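Long-range contacts in DNA-binding response regulator, merR family (Colwellia psychrerythraea, PDB 3CNB), which probably acts as a DNA-binding response regulator, the chain described being its CheY-like signal receiver domain, which is predicted to be phosphorylated on an aspartate: residues S10-E15 with K38-P43; I14-E19 with L62-M67; V57-L62 with I86-T91; D68-C73 with V99-A104. All blocks are in the same frame, centred on the assembly; numbering follows the deposited sequence.

Interaction 1. Residues S10-E15 with K38-P43; sequences SILIIE and KIAYNP
The backbone O of Glu15 approaches the Tyr41 ring obliquely, 3.7 Å from Tyr41 CD1, while one face of the ring carries Ile39 CG2 of its own segment, 3.6 Å above the plane and offset toward the rim. Both contacts lie at the C-terminal end of a parallel strand pair, where 38-40 runs beside 10-14. The backbones are joined by a ladder of four nearly straight hydrogen bonds, with Lys38 N donating to Ile11 O, Ile13 N to Lys38 O, Ala40 N to Ile13 O and finally Glu15 N to Ala40 O at 3.1 Å. Ile13 and Ile39 share one face of the sheet. On the other, CG of Leu12 is anti to the backbone N (chi1 -158°), and its CD2 reaches across to Ala40 CB at 4.0 Å; Ile14 CG1 borders the same methyl more loosely, at 4.4 Å. The pair forms the strands of a right-handed beta-alpha-beta unit whose helix 18-31 packs through Thr25 on Ile13 and Ile39. Helix 43-52 lies against the opposite face through Leu49 and Ala46, and strand 57-61 continues the sheet beyond 10-14, leaving 36-40 as an outermost strand of the five-stranded receiver fold.

Interaction 2. Residues I14-E19 with L62-M67; sequences IEDDKE and LMMVGM
Met64 lays its terminal methyl over the backbone where strand 10-14 gives way to a loop: CE is 3.5 Å from Glu15 N and equally near Asp16 N. CG is anti to the backbone N and the chain then bends at its last torsion (chi3 -81°), which turns the methyl onto that backbone. The Met64 side chain crosses Ile14 at about a right angle, and Ile14 CG2 touches two methionine methyls that reach it from different directions, Met64 CE at 3.9 Å and Met67 CE at 3.7 Å. The polar half of the contact belongs to Asp16. Its OD2 accepts a hydrogen bond from Val65 N at 3.1 Å, nearly straight at the hydrogen (173°) but reaching the syn side of the carboxylate from 34° out of its plane. A water donates both to this oxygen and to Val65 O, at 2.6 Å from the latter, so the carboxylate is linked to both backbone polar groups of Val65. Met64 to Met67 form a type II beta turn. Asp16 N is buried beneath Met64 without a polar partner. Glu15, turned away from the turn, accepts from Asp17 N through OE1 and forms a salt bridge with Lys113 through OE2. The chemistry is thus divided: the methionine methyls make the apolar half, packing on Ile14 and, for Met64, on the backbone after it, while one carboxylate oxygen, taking the Val65 N-H and a water proton, ties the loop after strand 10-14 to the turn that follows Asp61, the predicted phosphorylation site.

Interaction 3. Residues V57-L62 with I86-T91; sequences VVMLDL and IVIAMT
Met59 and Ile88 lie side by side and point the same way, with Met59 SD 4.0 Å from Ile88 CB, in the closely packed middle of a parallel strand pair. Met59 folds back at chi2 and chi3 (-76° and -61°), which keeps its sulfur beside the isoleucine. Val57 and Ile86 continue this apolar face, Val57 CG2 being 4.0 Å from Ile86 CD1. Five backbone hydrogen bonds run the length of the pair, from Val58 N to Ile86 O through to Leu62 N to Met90 O; the last is nearly straight, at 175°. On the other face the valines meet less closely, with 4.3 Å between Val58 CG2 and Val87 CG2. Toward the C-terminal ends the character changes. Leu62, partly exposed, leaves the strand yet still rests CG 4.1 Å from Ala89 CB. Met90 bends at its last torsion to set CE 4.0 Å from Asp61 CB, against the stem of the predicted phosphoacceptor, while Asp61 OD1 forms a salt bridge with Lys113. This polar end is consistent with the acidic phosphorylation site of a receiver domain. Strand 57-61 is the centre of the five-stranded sheet, with 10-14 along one edge and 86-91 along the other. Helix 117-129 packs on the Met59 and Ile88 face and helix 69-77 on that of Leu60 and Val87, while strand 109-112 follows beyond 86-91.

Interaction 4. Residues D68-C73 with V99-A104; sequences DGFSIC and VSRIVA
Phe70 and Arg101 both carry CG anti to their carbonyl carbon, and a bend at chi3 of Arg101 (75°) folds its guanidinium over the phenyl ring. The two groups stack almost flat, their planes 11° apart, with Arg101 CZ 3.9 Å from the ring centroid in a cation-pi contact. NH1 sits above the middle of the ring, while NH2 reaches back to Phe70 CB at 3.6 Å. Beside the stack, Ile102 turns CD1 toward helix 69-77, touching Phe70 CD1 at 3.8 Å and Cys73 CB at 3.7 Å. Asp68 is the N-cap of helix 69-77: its OD2 accepts weak bonds from Phe70 N and Ser71 N. A water weakly bridges this same oxygen to Arg101 NH1, and the opposite charges may help hold the guanidinium near the helix start. Beneath the pair, Leu62 meets Phe70 and Ile102, while Leu60 and Val87 back Cys73 and Ala89 backs Ile102. The segment axes run roughly parallel, 9.5 Å apart, and Phe70, Arg101 and Ile102 make most of the contact between them. Two neighbouring helices on the same side of a parallel sheet, each following a strand, are characteristic of the doubly wound CheY-like receiver fold.

How the interactions relate
From the N terminus, strand 10-14 pairs with 36-40 after helix 18-31, and interaction 1 closes this first beta-alpha-beta loop. Interaction 2 starts from the same stretch, sharing Ile14 and Glu15, but reaches farther along the chain, to the turn after strand 57-61. Interaction 3 closes a later beta-alpha-beta unit, strand 57-61, helix 69-77 and strand 86-91; it crosses interaction 2 and shares Leu62 with it. Interaction 4 opens within that unit and ends beyond it, crossing interaction 3, and joins helices 69-77 and 96-104. Ile14 N to Met59 O, 2.8 Å, probably hydrogen-bonded, connects the two strand pairs, while Leu62 links the sheet and the turn to the helix pair.

Interaction 1. Residues S10-E15 with K38-P43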
loop_
_atom_site.group_PDB
_atom_site.type_symbol
_atom_site.label_atom_id
_atom_site.label_comp_id
_atom_site.label_asym_id
_atom_site.label_seq_id
_atom_site.Cartn_x
_atom_site.Cartn_y
_atom_site.Cartn_z
ATOM N N SER A 10 -7.749 7.862 -5.527
ATOM C CA SER A 10 -6.410 7.591 -6.033
ATOM C C SER A 10 -5.635 6.561 -5.205
ATOM O O SER A 10 -5.587 6.651 -3.986
ATOM C CB SER A 10 -5.636 8.909 -6.137
ATOM O OG SER A 10 -4.450 8.742 -6.866
ATOM N N ILE A 11 -5.042 5.568 -5.868
ATOM C CA ILE A 11 -4.289 4.544 -5.158
ATOM C C ILE A 11 -2.891 4.483 -5.716
ATOM O O ILE A 11 -2.719 4.426 -6.924
ATOM C CB ILE A 11 -4.941 3.139 -5.281
ATOM C CG1 ILE A 11 -6.306 3.114 -4.599
ATOM C CG2 ILE A 11 -4.061 2.044 -4.646
ATOM C CD1 ILE A 11 -7.196 1.997 -5.087
ATOM N N LEU A 12 -1.894 4.475 -4.824
ATOM C CA LEU A 12 -0.494 4.283 -5.204
ATOM C C LEU A 12 0.014 2.921 -4.731
ATOM O O LEU A 12 -0.027 2.601 -3.532
ATOM C CB LEU A 12 0.388 5.406 -4.598
ATOM C CG LEU A 12 1.771 5.859 -5.103
ATOM C CD1 LEU A 12 2.749 5.945 -3.927
ATOM C CD2 LEU A 12 2.365 5.034 -6.242
ATOM N N ILE A 13 0.537 2.144 -5.670
ATOM C CA ILE A 13 1.101 0.834 -5.385
ATOM C C ILE A 13 2.614 0.918 -5.424
ATOM O O ILE A 13 3.187 1.267 -6.455
ATOM C CB ILE A 13 0.610 -0.253 -6.405
ATOM C CG1 ILE A 13 -0.893 -0.481 -6.275
ATOM C CG2 ILE A 13 1.367 -1.593 -6.236
ATOM C CD1 ILE A 13 -1.498 -1.034 -7.546
ATOM N N ILE A 14 3.245 0.596 -4.320
ATOM C CA ILE A 14 4.670 0.515 -4.214
ATOM C C ILE A 14 5.147 -0.919 -4.227
ATOM O O ILE A 14 5.002 -1.616 -3.277
ATOM C CB ILE A 14 5.147 1.213 -2.975
ATOM C CG1 ILE A 14 4.845 2.697 -3.044
ATOM C CG2 ILE A 14 6.564 0.985 -2.773
ATOM C CD1 ILE A 14 4.800 3.389 -1.793
ATOM N N GLU A 15 5.746 -1.333 -5.323
ATOM C CA GLU A 15 6.020 -2.728 -5.601
ATOM C C GLU A 15 7.018 -2.958 -6.751
ATOM O O GLU A 15 6.753 -2.588 -7.840
ATOM C CB GLU A 15 4.704 -3.407 -5.920
ATOM C CG GLU A 15 4.760 -4.831 -6.336
ATOM C CD GLU A 15 5.290 -5.719 -5.283
ATOM O OE1 GLU A 15 6.355 -6.248 -5.473
ATOM O OE2 GLU A 15 4.681 -5.873 -4.265
ATOM N N LYS A 38 -1.855 4.097 -9.629
ATOM C CA LYS A 38 -0.502 4.309 -10.118
ATOM C C LYS A 38 0.479 3.361 -9.441
ATOM O O LYS A 38 0.261 2.932 -8.296
ATOM C CB LYS A 38 -0.077 5.770 -9.942
ATOM C CG LYS A 38 -0.953 6.772 -10.708
ATOM C CD LYS A 38 -0.553 6.898 -12.174
ATOM C CE LYS A 38 -1.619 7.645 -12.971
ATOM N NZ LYS A 38 -1.598 7.258 -14.412
ATOM N N ILE A 39 1.528 2.992 -10.181
ATOM C CA ILE A 39 2.587 2.128 -9.674
ATOM C C ILE A 39 3.927 2.856 -9.574
ATOM O O ILE A 39 4.348 3.531 -10.507
ATOM C CB ILE A 39 2.796 0.850 -10.540
ATOM C CG1 ILE A 39 1.473 0.132 -10.799
ATOM C CG2 ILE A 39 3.751 -0.097 -9.860
ATOM C CD1 ILE A 39 1.528 -0.794 -12.006
ATOM N N ALA A 40 4.578 2.695 -8.427
ATOM C CA ALA A 40 5.961 3.060 -8.258
ATOM C C ALA A 40 6.773 1.764 -8.157
ATOM O O ALA A 40 6.579 0.950 -7.235
ATOM C CB ALA A 40 6.112 3.907 -7.038
ATOM N N TYR A 41 7.668 1.569 -9.132
ATOM C CA TYR A 41 8.431 0.331 -9.274
ATOM C C TYR A 41 9.744 0.351 -8.538
ATOM O O TYR A 41 10.430 -0.665 -8.475
ATOM C CB TYR A 41 8.729 0.048 -10.752
ATOM C CG TYR A 41 7.531 -0.354 -11.586
ATOM C CD1 TYR A 41 6.922 -1.596 -11.421
ATOM C CD2 TYR A 41 7.015 0.507 -12.549
ATOM C CE1 TYR A 41 5.816 -1.963 -12.195
ATOM C CE2 TYR A 41 5.923 0.151 -13.323
ATOM C CZ TYR A 41 5.328 -1.081 -13.141
ATOM O OH TYR A 41 4.247 -1.421 -13.924
ATOM N N ASN A 42 10.108 1.504 -7.991
ATOM C CA ASN A 42 11.412 1.651 -7.347
ATOM C C ASN A 42 11.294 2.679 -6.235
ATOM O O ASN A 42 10.327 3.430 -6.245
ATOM C CB ASN A 42 12.473 2.066 -8.386
ATOM C CG ASN A 42 12.170 3.394 -9.037
ATOM O OD1 ASN A 42 12.194 4.448 -8.394
ATOM N ND2 ASN A 42 11.896 3.354 -10.341
ATOM N N PRO A 43 12.277 2.741 -5.300
ATOM C CA PRO A 43 12.138 3.662 -4.157
ATOM C C PRO A 43 12.002 5.159 -4.481
ATOM O O PRO A 43 11.292 5.866 -3.756
ATOM C CB PRO A 43 13.399 3.400 -3.326
ATOM C CG PRO A 43 13.916 2.072 -3.791
ATOM C CD PRO A 43 13.540 1.975 -5.229
#

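Interaction 2. Residues I14-E19 with L62-M67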
loop_
_atom_site.group_PDB
_atom_site.type_symbol
_atom_site.label_atom_id
_atom_site.label_comp_id
_atom_site.label_asym_id
_atom_site.label_seq_id
_atom_site.Cartn_x
_atom_site.Cartn_y
_atom_site.Cartn_z
ATOM N N ILE A 14 3.245 0.596 -4.320
ATOM C CA ILE A 14 4.670 0.515 -4.214
ATOM C C ILE A 14 5.147 -0.919 -4.227
ATOM O O ILE A 14 5.002 -1.616 -3.277
ATOM C CB ILE A 14 5.147 1.213 -2.975
ATOM C CG1 ILE A 14 4.845 2.697 -3.044
ATOM C CG2 ILE A 14 6.564 0.985 -2.773
ATOM C CD1 ILE A 14 4.800 3.389 -1.793
ATOM N N GLU A 15 5.746 -1.333 -5.323
ATOM C CA GLU A 15 6.020 -2.728 -5.601
ATOM C C GLU A 15 7.018 -2.958 -6.751
ATOM O O GLU A 15 6.753 -2.588 -7.840
ATOM C CB GLU A 15 4.704 -3.407 -5.920
ATOM C CG GLU A 15 4.760 -4.831 -6.336
ATOM C CD GLU A 15 5.290 -5.719 -5.283
ATOM O OE1 GLU A 15 6.355 -6.248 -5.473
ATOM O OE2 GLU A 15 4.681 -5.873 -4.265
ATOM N N ASP A 16 8.142 -3.606 -6.508
ATOM C CA ASP A 16 9.103 -3.840 -7.577
ATOM C C ASP A 16 8.892 -5.041 -8.455
ATOM O O ASP A 16 9.483 -5.131 -9.486
ATOM C CB ASP A 16 10.576 -3.679 -7.176
ATOM C CG ASP A 16 10.955 -4.500 -6.001
ATOM O OD1 ASP A 16 10.098 -5.223 -5.535
ATOM O OD2 ASP A 16 12.073 -4.439 -5.534
ATOM N N ASP A 17 8.023 -5.949 -8.042
ATOM C CA ASP A 17 7.630 -7.091 -8.866
ATOM C C ASP A 17 6.611 -6.612 -9.896
ATOM O O ASP A 17 5.465 -6.332 -9.558
ATOM C CB ASP A 17 7.061 -8.202 -7.980
ATOM C CG ASP A 17 6.806 -9.511 -8.725
ATOM O OD1 ASP A 17 6.662 -9.534 -9.965
ATOM O OD2 ASP A 17 6.724 -10.544 -8.030
ATOM N N LYS A 18 7.040 -6.547 -11.156
ATOM C CA LYS A 18 6.241 -6.021 -12.259
ATOM C C LYS A 18 4.957 -6.804 -12.546
ATOM O O LYS A 18 3.896 -6.203 -12.705
ATOM C CB LYS A 18 7.087 -5.964 -13.530
ATOM C CG LYS A 18 6.921 -4.702 -14.355
ATOM C CD LYS A 18 5.743 -4.755 -15.309
ATOM C CE LYS A 18 5.785 -3.574 -16.274
ATOM N NZ LYS A 18 4.570 -3.495 -17.123
ATOM N N GLU A 19 5.066 -8.130 -12.629
ATOM C CA GLU A 19 3.928 -8.993 -12.948
ATOM C C GLU A 19 2.850 -8.896 -11.877
ATOM O O GLU A 19 1.664 -8.795 -12.193
ATOM C CB GLU A 19 4.382 -10.445 -13.082
ATOM C CG GLU A 19 4.884 -10.843 -14.466
ATOM C CD GLU A 19 4.986 -12.365 -14.619
ATOM O OE1 GLU A 19 6.015 -12.847 -15.146
ATOM O OE2 GLU A 19 4.039 -13.078 -14.199
ATOM N N LEU A 62 6.772 -4.355 1.697
ATOM C CA LEU A 62 7.855 -4.256 2.675
ATOM C C LEU A 62 9.155 -4.982 2.276
ATOM O O LEU A 62 10.068 -5.148 3.104
ATOM C CB LEU A 62 7.397 -4.797 4.037
ATOM C CG LEU A 62 6.155 -4.275 4.737
ATOM C CD1 LEU A 62 6.031 -4.871 6.144
ATOM C CD2 LEU A 62 6.227 -2.759 4.771
ATOM N N MET A 63 9.236 -5.448 1.035
ATOM C CA MET A 63 10.412 -6.181 0.597
ATOM C C MET A 63 10.923 -5.630 -0.716
ATOM O O MET A 63 11.660 -6.315 -1.436
ATOM C CB MET A 63 10.109 -7.675 0.489
ATOM C CG MET A 63 9.826 -8.343 1.832
ATOM S SD MET A 63 10.132 -10.093 1.818
ATOM C CE MET A 63 9.425 -10.551 0.228
ATOM N N MET A 64 10.526 -4.389 -1.016
ATOM C CA MET A 64 11.076 -3.655 -2.152
ATOM C C MET A 64 12.567 -3.480 -1.850
ATOM O O MET A 64 12.946 -3.128 -0.725
ATOM C CB MET A 64 10.355 -2.312 -2.394
ATOM C CG MET A 64 11.067 -1.397 -3.394
ATOM S SD MET A 64 10.252 0.115 -3.917
ATOM C CE MET A 64 9.180 -0.599 -5.135
ATOM N N VAL A 65 13.391 -3.815 -2.841
ATOM C CA VAL A 65 14.846 -3.797 -2.711
ATOM C C VAL A 65 15.313 -2.345 -2.671
ATOM O O VAL A 65 14.949 -1.548 -3.538
ATOM C CB VAL A 65 15.516 -4.573 -3.885
ATOM C CG1 VAL A 65 17.043 -4.489 -3.831
ATOM C CG2 VAL A 65 15.070 -6.031 -3.881
ATOM N N GLY A 66 16.088 -1.997 -1.646
ATOM C CA GLY A 66 16.654 -0.647 -1.552
ATOM C C GLY A 66 15.769 0.402 -0.890
ATOM O O GLY A 66 16.007 1.604 -1.047
ATOM N N MET A 67 14.737 -0.044 -0.174
ATOM C CA MET A 67 13.972 0.850 0.697
ATOM C C MET A 67 13.485 0.138 1.948
ATOM O O MET A 67 13.188 -1.053 1.930
ATOM C CB MET A 67 12.829 1.583 -0.037
ATOM C CG MET A 67 11.560 0.803 -0.321
ATOM S SD MET A 67 10.078 1.874 -0.466
ATOM C CE MET A 67 8.932 0.577 0.003
HETATM O O HOH W 1 13.734 -1.756 -5.790
#

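Interaction 3. Residues V57-L62 with I86-T91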
loop_
_atom_site.group_PDB
_atom_site.type_symbol
_atom_site.label_atom_id
_atom_site.label_comp_id
_atom_site.label_asym_id
_atom_site.label_seq_id
_atom_site.Cartn_x
_atom_site.Cartn_y
_atom_site.Cartn_z
ATOM N N VAL A 57 -4.945 5.890 -0.822
ATOM C CA VAL A 57 -4.533 4.578 -0.357
ATOM C C VAL A 57 -3.136 4.272 -0.898
ATOM O O VAL A 57 -2.872 4.494 -2.085
ATOM C CB VAL A 57 -5.524 3.453 -0.839
ATOM C CG1 VAL A 57 -5.064 2.079 -0.353
ATOM C CG2 VAL A 57 -6.954 3.717 -0.334
ATOM N N VAL A 58 -2.232 3.792 -0.045
ATOM C CA VAL A 58 -1.009 3.151 -0.575
ATOM C C VAL A 58 -0.850 1.698 -0.173
ATOM O O VAL A 58 -0.947 1.328 1.012
ATOM C CB VAL A 58 0.381 3.936 -0.395
ATOM C CG1 VAL A 58 0.225 5.435 -0.224
ATOM C CG2 VAL A 58 1.321 3.299 0.640
ATOM N N MET A 59 -0.612 0.886 -1.194
ATOM C CA MET A 59 -0.264 -0.504 -1.033
ATOM C C MET A 59 1.256 -0.560 -1.000
ATOM O O MET A 59 1.924 -0.242 -1.984
ATOM C CB MET A 59 -0.839 -1.341 -2.188
ATOM C CG MET A 59 -2.339 -1.092 -2.461
ATOM S SD MET A 59 -3.457 -1.868 -1.276
ATOM C CE MET A 59 -3.040 -3.570 -1.515
ATOM N N LEU A 60 1.785 -0.983 0.134
ATOM C CA LEU A 60 3.206 -0.900 0.415
ATOM C C LEU A 60 3.872 -2.276 0.547
ATOM O O LEU A 60 3.641 -3.007 1.518
ATOM C CB LEU A 60 3.404 -0.083 1.705
ATOM C CG LEU A 60 4.828 0.127 2.246
ATOM C CD1 LEU A 60 5.611 1.039 1.332
ATOM C CD2 LEU A 60 4.802 0.683 3.641
ATOM N N ASP A 61 4.709 -2.631 -0.421
ATOM C CA ASP A 61 5.494 -3.854 -0.318
ATOM C C ASP A 61 6.712 -3.616 0.589
ATOM O O ASP A 61 7.572 -2.788 0.284
ATOM C CB ASP A 61 5.886 -4.338 -1.719
ATOM C CG ASP A 61 6.728 -5.609 -1.710
ATOM O OD1 ASP A 61 6.523 -6.496 -0.854
ATOM O OD2 ASP A 61 7.597 -5.732 -2.600
ATOM N N LEU A 62 6.772 -4.355 1.697
ATOM C CA LEU A 62 7.855 -4.256 2.675
ATOM C C LEU A 62 9.155 -4.982 2.276
ATOM O O LEU A 62 10.068 -5.148 3.104
ATOM C CB LEU A 62 7.397 -4.797 4.037
ATOM C CG LEU A 62 6.155 -4.275 4.737
ATOM C CD1 LEU A 62 6.031 -4.871 6.144
ATOM C CD2 LEU A 62 6.227 -2.759 4.771
ATOM N N ILE A 86 -4.535 5.866 3.702
ATOM C CA ILE A 86 -4.732 4.506 4.214
ATOM C C ILE A 86 -3.602 3.636 3.689
ATOM O O ILE A 86 -3.486 3.428 2.480
ATOM C CB ILE A 86 -6.076 3.885 3.752
ATOM C CG1 ILE A 86 -7.273 4.708 4.232
ATOM C CG2 ILE A 86 -6.186 2.394 4.187
ATOM C CD1 ILE A 86 -8.455 4.636 3.233
ATOM N N VAL A 87 -2.769 3.150 4.605
ATOM C CA VAL A 87 -1.622 2.351 4.254
ATOM C C VAL A 87 -1.891 0.863 4.510
ATOM O O VAL A 87 -2.148 0.449 5.638
ATOM C CB VAL A 87 -0.343 2.798 5.026
ATOM C CG1 VAL A 87 0.795 1.823 4.780
ATOM C CG2 VAL A 87 0.074 4.224 4.616
ATOM N N ILE A 88 -1.798 0.068 3.451
ATOM C CA ILE A 88 -1.911 -1.376 3.570
ATOM C C ILE A 88 -0.575 -2.012 3.214
ATOM O O ILE A 88 -0.151 -1.966 2.062
ATOM C CB ILE A 88 -3.070 -1.913 2.672
ATOM C CG1 ILE A 88 -4.412 -1.325 3.152
ATOM C CG2 ILE A 88 -3.144 -3.435 2.718
ATOM C CD1 ILE A 88 -5.555 -1.558 2.222
ATOM N N ALA A 89 0.086 -2.611 4.201
ATOM C CA ALA A 89 1.342 -3.311 3.946
ATOM C C ALA A 89 1.141 -4.682 3.288
ATOM O O ALA A 89 0.130 -5.341 3.492
ATOM C CB ALA A 89 2.151 -3.457 5.233
ATOM N N MET A 90 2.130 -5.092 2.493
ATOM C CA MET A 90 2.213 -6.434 1.918
ATOM C C MET A 90 3.644 -6.929 2.138
ATOM O O MET A 90 4.581 -6.134 2.105
ATOM C CB MET A 90 1.944 -6.424 0.403
ATOM C CG MET A 90 0.896 -5.460 -0.096
ATOM S SD MET A 90 0.716 -5.571 -1.865
ATOM C CE MET A 90 1.991 -4.443 -2.433
ATOM N N THR A 91 3.814 -8.229 2.353
ATOM C CA THR A 91 5.148 -8.830 2.529
ATOM C C THR A 91 5.145 -10.326 2.195
ATOM O O THR A 91 4.105 -10.967 2.247
ATOM C CB THR A 91 5.760 -8.556 3.946
ATOM O OG1 THR A 91 7.151 -8.888 3.936
ATOM C CG2 THR A 91 5.049 -9.333 5.064
#

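Interaction 4. Residues D68-C73 with V99-A104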
loop_
_atom_site.group_PDB
_atom_site.type_symbol
_atom_site.label_atom_id
_atom_site.label_comp_id
_atom_site.label_asym_id
_atom_site.label_seq_id
_atom_site.Cartn_x
_atom_site.Cartn_y
_atom_site.Cartn_z
ATOM N N ASP A 68 13.417 0.890 3.037
ATOM C CA ASP A 68 12.958 0.372 4.301
ATOM C C ASP A 68 11.465 0.702 4.385
ATOM O O ASP A 68 11.116 1.837 4.654
ATOM C CB ASP A 68 13.755 1.070 5.400
ATOM C CG ASP A 68 13.436 0.565 6.801
ATOM O OD1 ASP A 68 14.274 0.796 7.699
ATOM O OD2 ASP A 68 12.370 -0.031 7.034
ATOM N N GLY A 69 10.600 -0.297 4.162
ATOM C CA GLY A 69 9.130 -0.117 4.207
ATOM C C GLY A 69 8.586 0.333 5.553
ATOM O O GLY A 69 7.581 1.057 5.634
ATOM N N PHE A 70 9.253 -0.076 6.625
ATOM C CA PHE A 70 8.839 0.307 7.980
ATOM C C PHE A 70 9.013 1.800 8.216
ATOM O O PHE A 70 8.123 2.483 8.752
ATOM C CB PHE A 70 9.621 -0.509 9.004
ATOM C CG PHE A 70 9.357 -1.990 8.910
ATOM C CD1 PHE A 70 8.311 -2.573 9.631
ATOM C CD2 PHE A 70 10.135 -2.794 8.090
ATOM C CE1 PHE A 70 8.059 -3.950 9.535
ATOM C CE2 PHE A 70 9.900 -4.151 7.986
ATOM C CZ PHE A 70 8.859 -4.740 8.701
ATOM N N SER A 71 10.147 2.308 7.740
ATOM C CA SER A 71 10.493 3.715 7.809
ATOM C C SER A 71 9.567 4.578 6.937
ATOM O O SER A 71 9.093 5.638 7.372
ATOM C CB SER A 71 11.961 3.876 7.355
ATOM O OG SER A 71 12.600 4.899 8.086
ATOM N N ILE A 72 9.341 4.120 5.702
ATOM C CA ILE A 72 8.460 4.764 4.730
ATOM C C ILE A 72 7.032 4.879 5.293
ATOM O O ILE A 72 6.408 5.949 5.231
ATOM C CB ILE A 72 8.469 3.999 3.387
ATOM C CG1 ILE A 72 9.621 4.490 2.504
ATOM C CG2 ILE A 72 7.231 4.342 2.545
ATOM C CD1 ILE A 72 10.987 3.995 2.807
ATOM N N CYS A 73 6.537 3.788 5.869
ATOM C CA CYS A 73 5.212 3.788 6.517
ATOM C C CYS A 73 5.135 4.795 7.660
ATOM O O CYS A 73 4.180 5.564 7.764
ATOM C CB CYS A 73 4.876 2.399 7.055
ATOM S SG CYS A 73 3.215 2.283 7.796
ATOM N N VAL A 99 4.465 -7.840 11.238
ATOM C CA VAL A 99 3.082 -7.357 11.329
ATOM C C VAL A 99 2.897 -6.372 12.492
ATOM O O VAL A 99 2.378 -5.280 12.300
ATOM C CB VAL A 99 2.061 -8.528 11.460
ATOM C CG1 VAL A 99 0.637 -7.998 11.713
ATOM C CG2 VAL A 99 2.058 -9.364 10.203
ATOM N N SER A 100 3.332 -6.753 13.684
ATOM C CA SER A 100 3.192 -5.886 14.851
ATOM C C SER A 100 3.910 -4.553 14.639
ATOM O O SER A 100 3.403 -3.516 15.029
ATOM C CB SER A 100 3.724 -6.575 16.107
ATOM O OG SER A 100 2.878 -7.650 16.502
ATOM N N ARG A 101 5.092 -4.602 14.027
ATOM C CA ARG A 101 5.888 -3.397 13.742
ATOM C C ARG A 101 5.223 -2.514 12.714
ATOM O O ARG A 101 5.083 -1.312 12.922
ATOM C CB ARG A 101 7.253 -3.787 13.190
ATOM C CG ARG A 101 8.279 -4.094 14.220
ATOM C CD ARG A 101 9.624 -4.230 13.533
ATOM N NE ARG A 101 10.171 -2.940 13.142
ATOM C CZ ARG A 101 11.040 -2.764 12.152
ATOM N NH1 ARG A 101 11.456 -3.802 11.431
ATOM N NH2 ARG A 101 11.487 -1.545 11.884
ATOM N N ILE A 102 4.831 -3.097 11.583
ATOM C CA ILE A 102 4.213 -2.289 10.550
ATOM C C ILE A 102 2.889 -1.641 11.008
ATOM O O ILE A 102 2.624 -0.449 10.734
ATOM C CB ILE A 102 4.121 -3.025 9.180
ATOM C CG1 ILE A 102 4.054 -2.007 8.032
ATOM C CG2 ILE A 102 2.933 -4.022 9.126
ATOM C CD1 ILE A 102 5.311 -1.147 7.855
ATOM N N VAL A 103 2.076 -2.404 11.735
ATOM C CA VAL A 103 0.829 -1.891 12.243
ATOM C C VAL A 103 1.075 -0.764 13.258
ATOM O O VAL A 103 0.427 0.297 13.190
ATOM C CB VAL A 103 -0.092 -3.045 12.782
ATOM C CG1 VAL A 103 -1.271 -2.494 13.534
ATOM C CG2 VAL A 103 -0.569 -3.909 11.597
ATOM N N ALA A 104 2.041 -0.959 14.155
ATOM C CA ALA A 104 2.335 0.064 15.179
ATOM C C ALA A 104 2.873 1.353 14.548
ATOM O O ALA A 104 2.702 2.433 15.107
ATOM C CB ALA A 104 3.321 -0.463 16.175
HETATM O O HOH W 2 13.654 -2.262 9.328
#